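Local coordinates for protein cryptic loci regulator 2 (Schizosaccharomyces pombe 972h-, PDB 5IKJ) that acts upstream of histone deacetylases to promote transcriptional silencing and is required for proper nucleosome positioning at heterochromatic loci, at residues 240-245 with 498-503; 284-289 with 303-308; 385-390 with 494-499. One frame throughout, in Å; residues are numbered along the deposited sequence.

Interaction 1 (240-245 with 498-503); sequences SSYRLG and PWFVKG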
loop_
_atom_site.group_PDB
_atom_site.type_symbol
_atom_site.label_atom_id
_atom_site.label_comp_id
_atom_site.label_asym_id
_atom_site.label_seq_id
_atom_site.Cartn_x
_atom_site.Cartn_y
_atom_site.Cartn_z
ATOM N N SER A 240 12.983 -4.484 -4.322
ATOM C CA SER A 240 14.418 -4.287 -4.114
ATOM C C SER A 240 14.687 -2.789 -4.169
ATOM O O SER A 240 15.045 -2.234 -5.211
ATOM C CB SER A 240 15.229 -5.051 -5.153
ATOM O OG SER A 240 16.554 -5.274 -4.700
ATOM N N SER A 241 14.517 -2.126 -3.031
ATOM C CA SER A 241 14.489 -0.669 -3.000
ATOM C C SER A 241 14.544 -0.204 -1.552
ATOM O O SER A 241 14.389 -0.992 -0.616
ATOM C CB SER A 241 13.231 -0.134 -3.688
ATOM O OG SER A 241 12.065 -0.652 -3.070
ATOM N N TYR A 242 14.774 1.094 -1.384
ATOM C CA TYR A 242 14.668 1.740 -0.087
ATOM C C TYR A 242 13.262 2.299 0.094
ATOM O O TYR A 242 12.553 2.592 -0.872
ATOM C CB TYR A 242 15.717 2.844 0.051
ATOM C CG TYR A 242 17.124 2.299 0.107
ATOM C CD1 TYR A 242 17.698 1.936 1.317
ATOM C CD2 TYR A 242 17.873 2.127 -1.050
ATOM C CE1 TYR A 242 18.981 1.428 1.375
ATOM C CE2 TYR A 242 19.158 1.619 -1.001
ATOM C CZ TYR A 242 19.706 1.272 0.213
ATOM O OH TYR A 242 20.983 0.765 0.263
ATOM N N ARG A 243 12.859 2.438 1.355
ATOM C CA ARG A 243 11.459 2.639 1.694
ATOM C C ARG A 243 11.244 3.992 2.358
ATOM O O ARG A 243 12.121 4.517 3.051
ATOM C CB ARG A 243 10.959 1.504 2.596
ATOM C CG ARG A 243 10.987 0.160 1.885
ATOM C CD ARG A 243 10.712 -1.016 2.801
ATOM N NE ARG A 243 10.543 -2.244 2.029
ATOM C CZ ARG A 243 10.529 -3.469 2.547
ATOM N NH1 ARG A 243 10.682 -3.651 3.852
ATOM N NH2 ARG A 243 10.367 -4.519 1.752
ATOM N N LEU A 244 10.058 4.545 2.126
ATOM C CA LEU A 244 9.721 5.876 2.611
ATOM C C LEU A 244 9.807 5.932 4.129
ATOM O O LEU A 244 9.166 5.139 4.828
ATOM C CB LEU A 244 8.316 6.248 2.138
ATOM C CG LEU A 244 8.150 6.340 0.619
ATOM C CD1 LEU A 244 6.684 6.471 0.234
ATOM C CD2 LEU A 244 8.952 7.508 0.066
ATOM N N GLY A 245 10.603 6.869 4.637
ATOM C CA GLY A 245 10.780 7.040 6.061
ATOM C C GLY A 245 11.977 6.330 6.651
ATOM O O GLY A 245 12.241 6.490 7.849
ATOM N N PRO A 498 20.333 -10.394 -2.616
ATOM C CA PRO A 498 21.769 -10.685 -2.454
ATOM C C PRO A 498 22.680 -9.659 -3.108
ATOM O O PRO A 498 23.813 -9.473 -2.645
ATOM C CB PRO A 498 21.920 -12.073 -3.090
ATOM C CG PRO A 498 20.770 -12.199 -4.028
ATOM C CD PRO A 498 19.646 -11.414 -3.425
ATOM N N TRP A 499 22.225 -8.985 -4.164
ATOM C CA TRP A 499 23.021 -7.939 -4.797
ATOM C C TRP A 499 22.887 -6.593 -4.099
ATOM O O TRP A 499 23.645 -5.670 -4.417
ATOM C CB TRP A 499 22.613 -7.779 -6.263
ATOM C CG TRP A 499 21.190 -7.326 -6.440
ATOM C CD1 TRP A 499 20.710 -6.053 -6.306
ATOM C CD2 TRP A 499 20.065 -8.144 -6.780
ATOM N NE1 TRP A 499 19.357 -6.029 -6.541
ATOM C CE2 TRP A 499 18.936 -7.300 -6.835
ATOM C CE3 TRP A 499 19.901 -9.506 -7.046
ATOM C CZ2 TRP A 499 17.663 -7.775 -7.145
ATOM C CZ3 TRP A 499 18.637 -9.976 -7.353
ATOM C CH2 TRP A 499 17.535 -9.113 -7.399
ATOM N N PHE A 500 21.952 -6.467 -3.156
ATOM C CA PHE A 500 21.593 -5.159 -2.621
ATOM C C PHE A 500 22.735 -4.524 -1.836
ATOM O O PHE A 500 22.845 -3.293 -1.799
ATOM C CB PHE A 500 20.353 -5.291 -1.737
ATOM C CG PHE A 500 19.696 -3.982 -1.408
ATOM C CD1 PHE A 500 18.815 -3.391 -2.298
ATOM C CD2 PHE A 500 19.949 -3.348 -0.204
ATOM C CE1 PHE A 500 18.206 -2.189 -1.996
ATOM C CE2 PHE A 500 19.341 -2.146 0.103
ATOM C CZ PHE A 500 18.468 -1.568 -0.793
ATOM N N VAL A 501 23.589 -5.329 -1.205
ATOM C CA VAL A 501 24.613 -4.811 -0.303
ATOM C C VAL A 501 25.892 -5.612 -0.507
ATOM O O VAL A 501 25.960 -6.786 -0.123
ATOM C CB VAL A 501 24.183 -4.872 1.170
ATOM C CG1 VAL A 501 25.120 -4.030 2.023
ATOM C CG2 VAL A 501 22.744 -4.419 1.335
ATOM N N LYS A 502 26.903 -4.983 -1.100
ATOM C CA LYS A 502 28.260 -5.505 -1.027
ATOM C C LYS A 502 28.740 -5.396 0.417
ATOM O O LYS A 502 28.710 -4.310 1.004
ATOM C CB LYS A 502 29.179 -4.727 -1.968
ATOM C CG LYS A 502 29.258 -3.240 -1.653
ATOM C CD LYS A 502 30.142 -2.484 -2.625
ATOM C CE LYS A 502 30.228 -1.022 -2.225
ATOM N NZ LYS A 502 31.118 -0.234 -3.116
ATOM N N GLY A 503 29.162 -6.512 0.994
ATOM C CA GLY A 503 29.540 -6.548 2.391
ATOM C C GLY A 503 28.442 -7.111 3.272
ATOM O O GLY A 503 27.501 -7.763 2.815
#

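Interaction 2 (284-289 with 303-308); sequences FVEPYQ and DMAAAD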
loop_
_atom_site.group_PDB
_atom_site.type_symbol
_atom_site.label_atom_id
_atom_site.label_comp_id
_atom_site.label_asym_id
_atom_site.label_seq_id
_atom_site.Cartn_x
_atom_site.Cartn_y
_atom_site.Cartn_z
ATOM N N PHE A 284 14.016 -3.680 -11.813
ATOM C CA PHE A 284 13.886 -4.386 -10.545
ATOM C C PHE A 284 15.006 -4.014 -9.580
ATOM O O PHE A 284 14.806 -4.043 -8.361
ATOM C CB PHE A 284 13.870 -5.895 -10.791
ATOM C CG PHE A 284 13.413 -6.700 -9.606
ATOM C CD1 PHE A 284 12.065 -6.917 -9.379
ATOM C CD2 PHE A 284 14.331 -7.246 -8.726
ATOM C CE1 PHE A 284 11.640 -7.657 -8.294
ATOM C CE2 PHE A 284 13.912 -7.989 -7.637
ATOM C CZ PHE A 284 12.565 -8.194 -7.422
ATOM N N VAL A 285 16.178 -3.657 -10.101
ATOM C CA VAL A 285 17.313 -3.289 -9.259
ATOM C C VAL A 285 17.288 -1.806 -8.906
ATOM O O VAL A 285 17.563 -1.432 -7.764
ATOM C CB VAL A 285 18.627 -3.678 -9.969
ATOM C CG1 VAL A 285 19.838 -3.136 -9.217
ATOM C CG2 VAL A 285 18.726 -5.192 -10.104
ATOM N N GLU A 286 16.971 -0.947 -9.872
ATOM C CA GLU A 286 16.973 0.505 -9.687
ATOM C C GLU A 286 15.650 1.075 -10.187
ATOM O O GLU A 286 15.604 1.782 -11.201
ATOM C CB GLU A 286 18.153 1.145 -10.419
ATOM C CG GLU A 286 19.466 1.111 -9.653
ATOM C CD GLU A 286 19.632 2.299 -8.723
ATOM O OE1 GLU A 286 18.623 2.976 -8.430
ATOM O OE2 GLU A 286 20.775 2.563 -8.289
ATOM N N PRO A 287 14.546 0.787 -9.490
ATOM C CA PRO A 287 13.245 1.306 -9.937
ATOM C C PRO A 287 12.998 2.763 -9.589
ATOM O O PRO A 287 12.135 3.388 -10.220
ATOM C CB PRO A 287 12.241 0.405 -9.207
ATOM C CG PRO A 287 12.952 -0.002 -7.962
ATOM C CD PRO A 287 14.417 -0.088 -8.311
ATOM N N TYR A 288 13.720 3.324 -8.622
ATOM C CA TYR A 288 13.356 4.595 -8.018
ATOM C C TYR A 288 14.469 5.625 -8.141
ATOM O O TYR A 288 15.659 5.293 -8.107
ATOM C CB TYR A 288 13.036 4.420 -6.525
ATOM C CG TYR A 288 11.724 3.738 -6.220
ATOM C CD1 TYR A 288 10.535 4.189 -6.775
ATOM C CD2 TYR A 288 11.676 2.647 -5.363
ATOM C CE1 TYR A 288 9.334 3.568 -6.489
ATOM C CE2 TYR A 288 10.485 2.019 -5.071
ATOM C CZ TYR A 288 9.316 2.482 -5.634
ATOM O OH TYR A 288 8.128 1.855 -5.343
ATOM N N GLN A 289 14.062 6.883 -8.283
ATOM C CA GLN A 289 14.853 8.002 -7.797
ATOM C C GLN A 289 14.475 8.235 -6.344
ATOM O O GLN A 289 13.294 8.205 -5.992
ATOM C CB GLN A 289 14.595 9.286 -8.590
ATOM C CG GLN A 289 14.606 9.161 -10.099
ATOM C CD GLN A 289 14.431 10.511 -10.776
ATOM O OE1 GLN A 289 13.418 10.769 -11.427
ATOM N NE2 GLN A 289 15.419 11.386 -10.614
ATOM N N ASP A 303 17.234 13.243 -6.369
ATOM C CA ASP A 303 17.705 12.395 -7.463
ATOM C C ASP A 303 18.879 11.522 -7.014
ATOM O O ASP A 303 19.967 11.546 -7.593
ATOM C CB ASP A 303 18.083 13.246 -8.680
ATOM C CG ASP A 303 18.536 12.408 -9.861
ATOM O OD1 ASP A 303 17.993 11.300 -10.051
ATOM O OD2 ASP A 303 19.440 12.859 -10.595
ATOM N N MET A 304 18.640 10.745 -5.962
ATOM C CA MET A 304 19.615 9.776 -5.487
ATOM C C MET A 304 19.319 8.407 -6.080
ATOM O O MET A 304 18.156 8.026 -6.247
ATOM C CB MET A 304 19.602 9.696 -3.960
ATOM C CG MET A 304 19.940 11.003 -3.262
ATOM S SD MET A 304 21.514 11.703 -3.799
ATOM C CE MET A 304 22.654 10.443 -3.246
ATOM N N ALA A 305 20.378 7.673 -6.402
ATOM C CA ALA A 305 20.265 6.314 -6.906
ATOM C C ALA A 305 20.616 5.326 -5.802
ATOM O O ALA A 305 21.437 5.612 -4.926
ATOM C CB ALA A 305 21.181 6.097 -8.112
ATOM N N ALA A 306 19.977 4.153 -5.851
ATOM C CA ALA A 306 20.233 3.131 -4.843
ATOM C C ALA A 306 21.714 2.785 -4.762
ATOM O O ALA A 306 22.216 2.455 -3.683
ATOM C CB ALA A 306 19.410 1.879 -5.146
ATOM N N ALA A 307 22.428 2.860 -5.888
ATOM C CA ALA A 307 23.857 2.569 -5.892
ATOM C C ALA A 307 24.642 3.507 -4.984
ATOM O O ALA A 307 25.772 3.183 -4.606
ATOM C CB ALA A 307 24.404 2.657 -7.316
ATOM N N ASP A 308 24.072 4.661 -4.631
ATOM C CA ASP A 308 24.723 5.628 -3.756
ATOM C C ASP A 308 24.087 5.663 -2.370
ATOM O O ASP A 308 24.295 6.624 -1.621
ATOM C CB ASP A 308 24.687 7.019 -4.388
ATOM C CG ASP A 308 25.541 7.116 -5.636
ATOM O OD1 ASP A 308 26.783 7.167 -5.507
ATOM O OD2 ASP A 308 24.970 7.151 -6.745
#

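Interaction 3 (385-390 with 494-499); sequences GAEKLW and RWYEPW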
loop_
_atom_site.group_PDB
_atom_site.type_symbol
_atom_site.label_atom_id
_atom_site.label_comp_id
_atom_site.label_asym_id
_atom_site.label_seq_id
_atom_site.Cartn_x
_atom_site.Cartn_y
_atom_site.Cartn_z
ATOM N N GLY A 385 13.522 0.729 14.029
ATOM C CA GLY A 385 14.671 1.607 13.973
ATOM C C GLY A 385 14.810 2.288 12.627
ATOM O O GLY A 385 13.984 3.129 12.260
ATOM N N ALA A 386 15.847 1.919 11.876
ATOM C CA ALA A 386 16.131 2.557 10.597
ATOM C C ALA A 386 15.280 2.020 9.456
ATOM O O ALA A 386 15.140 2.703 8.435
ATOM C CB ALA A 386 17.607 2.376 10.238
ATOM N N GLU A 387 14.705 0.829 9.601
ATOM C CA GLU A 387 14.095 0.117 8.490
ATOM C C GLU A 387 12.579 0.047 8.637
ATOM O O GLU A 387 12.035 0.109 9.743
ATOM C CB GLU A 387 14.669 -1.297 8.383
ATOM C CG GLU A 387 16.151 -1.320 8.046
ATOM C CD GLU A 387 16.785 -2.680 8.252
ATOM O OE1 GLU A 387 16.330 -3.422 9.148
ATOM O OE2 GLU A 387 17.742 -3.008 7.518
ATOM N N LYS A 388 11.908 -0.080 7.495
ATOM C CA LYS A 388 10.467 -0.262 7.428
ATOM C C LYS A 388 10.161 -1.723 7.126
ATOM O O LYS A 388 10.814 -2.337 6.276
ATOM C CB LYS A 388 9.866 0.632 6.342
ATOM C CG LYS A 388 8.436 1.085 6.586
ATOM C CD LYS A 388 7.994 2.058 5.501
ATOM C CE LYS A 388 6.637 2.674 5.802
ATOM N NZ LYS A 388 6.376 3.861 4.943
ATOM N N LEU A 389 9.170 -2.277 7.821
ATOM C CA LEU A 389 8.793 -3.672 7.647
ATOM C C LEU A 389 7.299 -3.779 7.389
ATOM O O LEU A 389 6.502 -2.991 7.903
ATOM C CB LEU A 389 9.173 -4.518 8.867
ATOM C CG LEU A 389 10.653 -4.886 8.968
ATOM C CD1 LEU A 389 10.962 -5.472 10.335
ATOM C CD2 LEU A 389 11.045 -5.866 7.868
ATOM N N TRP A 390 6.932 -4.773 6.583
ATOM C CA TRP A 390 5.562 -4.945 6.129
ATOM C C TRP A 390 5.115 -6.390 6.293
ATOM O O TRP A 390 5.922 -7.305 6.484
ATOM C CB TRP A 390 5.402 -4.578 4.649
ATOM C CG TRP A 390 5.662 -3.142 4.272
ATOM C CD1 TRP A 390 6.849 -2.604 3.848
ATOM C CD2 TRP A 390 4.707 -2.071 4.241
ATOM N NE1 TRP A 390 6.690 -1.269 3.569
ATOM C CE2 TRP A 390 5.387 -0.916 3.803
ATOM C CE3 TRP A 390 3.346 -1.976 4.547
ATOM C CZ2 TRP A 390 4.751 0.318 3.666
ATOM C CZ3 TRP A 390 2.718 -0.749 4.411
ATOM C CH2 TRP A 390 3.421 0.381 3.974
ATOM N N ARG A 494 15.480 -6.069 8.112
ATOM C CA ARG A 494 15.066 -6.473 6.779
ATOM C C ARG A 494 16.028 -7.499 6.194
ATOM O O ARG A 494 17.226 -7.503 6.486
ATOM C CB ARG A 494 15.006 -5.271 5.841
ATOM C CG ARG A 494 13.883 -4.285 6.114
ATOM C CD ARG A 494 13.925 -3.140 5.108
ATOM N NE ARG A 494 13.978 -3.633 3.734
ATOM C CZ ARG A 494 14.066 -2.858 2.658
ATOM N NH1 ARG A 494 14.109 -1.540 2.782
ATOM N NH2 ARG A 494 14.109 -3.409 1.455
ATOM N N TRP A 495 15.483 -8.374 5.356
ATOM C CA TRP A 495 16.281 -9.172 4.438
ATOM C C TRP A 495 16.405 -8.411 3.125
ATOM O O TRP A 495 15.407 -7.914 2.594
ATOM C CB TRP A 495 15.636 -10.540 4.206
ATOM C CG TRP A 495 16.318 -11.385 3.167
ATOM C CD1 TRP A 495 17.290 -12.321 3.378
ATOM C CD2 TRP A 495 16.067 -11.380 1.755
ATOM N NE1 TRP A 495 17.660 -12.895 2.185
ATOM C CE2 TRP A 495 16.926 -12.335 1.174
ATOM C CE3 TRP A 495 15.204 -10.658 0.927
ATOM C CZ2 TRP A 495 16.944 -12.587 -0.196
ATOM C CZ3 TRP A 495 15.224 -10.909 -0.435
ATOM C CH2 TRP A 495 16.088 -11.865 -0.983
ATOM N N TYR A 496 17.626 -8.310 2.614
ATOM C CA TYR A 496 17.887 -7.605 1.370
ATOM C C TYR A 496 18.309 -8.590 0.288
ATOM O O TYR A 496 18.947 -9.610 0.562
ATOM C CB TYR A 496 18.974 -6.539 1.553
ATOM C CG TYR A 496 18.598 -5.426 2.505
ATOM C CD1 TYR A 496 17.780 -4.383 2.096
ATOM C CD2 TYR A 496 19.073 -5.413 3.808
ATOM C CE1 TYR A 496 17.439 -3.362 2.961
ATOM C CE2 TYR A 496 18.738 -4.398 4.679
ATOM C CZ TYR A 496 17.921 -3.374 4.251
ATOM O OH TYR A 496 17.582 -2.358 5.114
ATOM N N GLU A 497 17.943 -8.267 -0.949
ATOM C CA GLU A 497 18.310 -9.104 -2.076
ATOM C C GLU A 497 19.832 -9.267 -2.104
ATOM O O GLU A 497 20.565 -8.383 -1.651
ATOM C CB GLU A 497 17.802 -8.496 -3.387
ATOM C CG GLU A 497 16.278 -8.497 -3.538
ATOM C CD GLU A 497 15.593 -7.480 -2.645
ATOM O OE1 GLU A 497 16.299 -6.650 -2.033
ATOM O OE2 GLU A 497 14.348 -7.509 -2.552
ATOM N N PRO A 498 20.333 -10.394 -2.616
ATOM C CA PRO A 498 21.769 -10.685 -2.454
ATOM C C PRO A 498 22.680 -9.659 -3.108
ATOM O O PRO A 498 23.813 -9.473 -2.645
ATOM C CB PRO A 498 21.920 -12.073 -3.090
ATOM C CG PRO A 498 20.770 -12.199 -4.028
ATOM C CD PRO A 498 19.646 -11.414 -3.425
ATOM N N TRP A 499 22.225 -8.985 -4.164
ATOM C CA TRP A 499 23.021 -7.939 -4.797
ATOM C C TRP A 499 22.887 -6.593 -4.099
ATOM O O TRP A 499 23.645 -5.670 -4.417
ATOM C CB TRP A 499 22.613 -7.779 -6.263
ATOM C CG TRP A 499 21.190 -7.326 -6.440
ATOM C CD1 TRP A 499 20.710 -6.053 -6.306
ATOM C CD2 TRP A 499 20.065 -8.144 -6.780
ATOM N NE1 TRP A 499 19.357 -6.029 -6.541
ATOM C CE2 TRP A 499 18.936 -7.300 -6.835
ATOM C CE3 TRP A 499 19.901 -9.506 -7.046
ATOM C CZ2 TRP A 499 17.663 -7.775 -7.145
ATOM C CZ3 TRP A 499 18.637 -9.976 -7.353
ATOM C CH2 TRP A 499 17.535 -9.113 -7.399
#

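Interaction 1 (240-245 with 498-503)
F500 drives the far end of its ring against the phenol of Y242. Its CZ lies 3.2 Å above the plane of the Y242 ring, shifted from the centre toward the rim, and the shortest carbon contact is Y242 CZ to F500 CZ at 3.3 Å. The neighbouring F500 CE2 comes within 3.3 Å of Y242 OH, so the ring leans on the hydroxyl end of the tyrosine. The two planes are inclined at 46°, so the pair is neither a parallel stack nor an edge-to-face one. F500 gets there because CG stands opposite its own backbone N (chi1 -166°), carrying the ring away from the turn and toward the other chain segment.

Residues 240-245 link helix 214-237 to strand 247-252, which opens a five-stranded antiparallel sheet, while 498-503 follow strand 491-494 of the large mixed sheet. The aromatic pair thus lies where the loop leading into one sheet meets the loop leaving the other. P311 of strand 309-311 packs on both Y242 and F500, and the Y496 ring lies nearly parallel to that of F500.

At the other end of the contact S240 meets two rings with its hydroxyl. S240 OG is 3.4 Å from W499 NE1, and 3.8 Å separates S240 OG from F500 CD1. The same hydroxyl also probably bonds to the carboxylate of E497. In W499, CG sits between the backbone N and the carbonyl carbon (chi1 63°), which swings the indole back along its own chain. There it lies over CB of E497, with V466 and F284 as further neighbours. Between the serine and the tyrosine, the backbone of S241 borders the phenylalanine, its N 3.8 Å from F500 CE1, while the S241 hydroxyl turns to the carbonyl of W238.

Interaction 2 (284-289 with 303-308)
Q289 NE2 gives a short hydrogen bond of 2.6 Å to D303 OD1. It reaches the carboxylate from above its plane, and the two flat groups stand almost perpendicular, 89° apart. Q289 is extended beyond CG, so the amide spans the gap to the aspartate. Its other end is used too: OE1 accepts from the side chain of N265 on strand 255-266, which fixes the rotation of the amide. D303 itself has left-handed backbone angles and, with M304, faces Y290 in a G1 beta bulge. The chain turns its corner there.

The second grip is a carboxylate on backbone. E286 is the first residue after helix 278-285 to leave helical geometry, and its side chain bends sharply at CG (chi2 -87°), setting both oxygens before two successive N-H groups. A306 N bonds to E286 OE1 at 3.1 Å and 154°, while A307 N bonds to E286 OE2 at 2.9 Å. Both donors come in on the syn sides, somewhat out of the carboxylate plane. The methyls of this turn crowd in around the acid, with A306 CB 3.5 Å and A305 CB 3.6 Å from E286 OE2. The charge sits at the N-H end of the short 3-10 segment 306-307, a placement that probably suits it electrostatically. With a leucine here, the N-H groups of A306 and A307 would probably be left without their acceptors and the turn less firmly tied to the helix end. A 2.8 Å bond from D308 N to A305 O closes the turn from within.

A beta hairpin, 288-294 with 300-304, then a 3-10 turn leading into a last strand that pairs with the first, is the arrangement of an SH3-like barrel, and this five-stranded sheet is consistent with one.

Interaction 3 (385-390 with 494-499)
E387 leaves strand 387-390 facing R494, and its CB packs 3.8 Å from R494 CD. From there the chain runs out extended (chi2 167°), with CG 3.4 Å from Y496 OH. At the tip the two oxygens part company. OE1 accepts from the backbone, R494 N to E387 OE1 being 3.0 Å and nearly straight at 161°, though the donor stands above the carboxylate plane. OE2 accepts a hydrogen bond from Y496 OH, at 2.5 Å very short, and lies at the edge of the phenol ring, near its plane.

R494 runs past the same strand with its aliphatic part. Its CD lies 3.4 Å from K388 O and its CG 3.7 Å from L389 CD2. The guanidinium then turns away, its charge going to E246 and a further N-H to the carbonyl of S241, with Y496 CE1 over the centre of one face.

Strand 491-494, which R494 ends, and strand 387-390 belong to one mixed sheet, within the Clr2 family region of the SH3 clan. An N-H and a hydroxyl donating to one carboxylate are consistent with an ionised E387.

How the interactions relate
Interaction 1 sits between the other two, its centre about 9 Å from that of interaction 2 and about 7 Å from that of interaction 3, while 2 and 3 lie about 15 Å apart. Along the chain, interaction 2 falls wholly within the span that 240-245 and 498-503 bracket, and interaction 3 opens after interaction 2 has closed. Segments 494-499 and 498-503 overlap at P498 and W499, of which W499 touches S240 in interaction 1 and V285 of interaction 2. R243 NH1 probably bonds to K388 O at 2.8 Å. Interaction 2 stays within the five-stranded unit and interaction 3 within the mixed-sheet region; only interaction 1 spans both, consistent with one joined body.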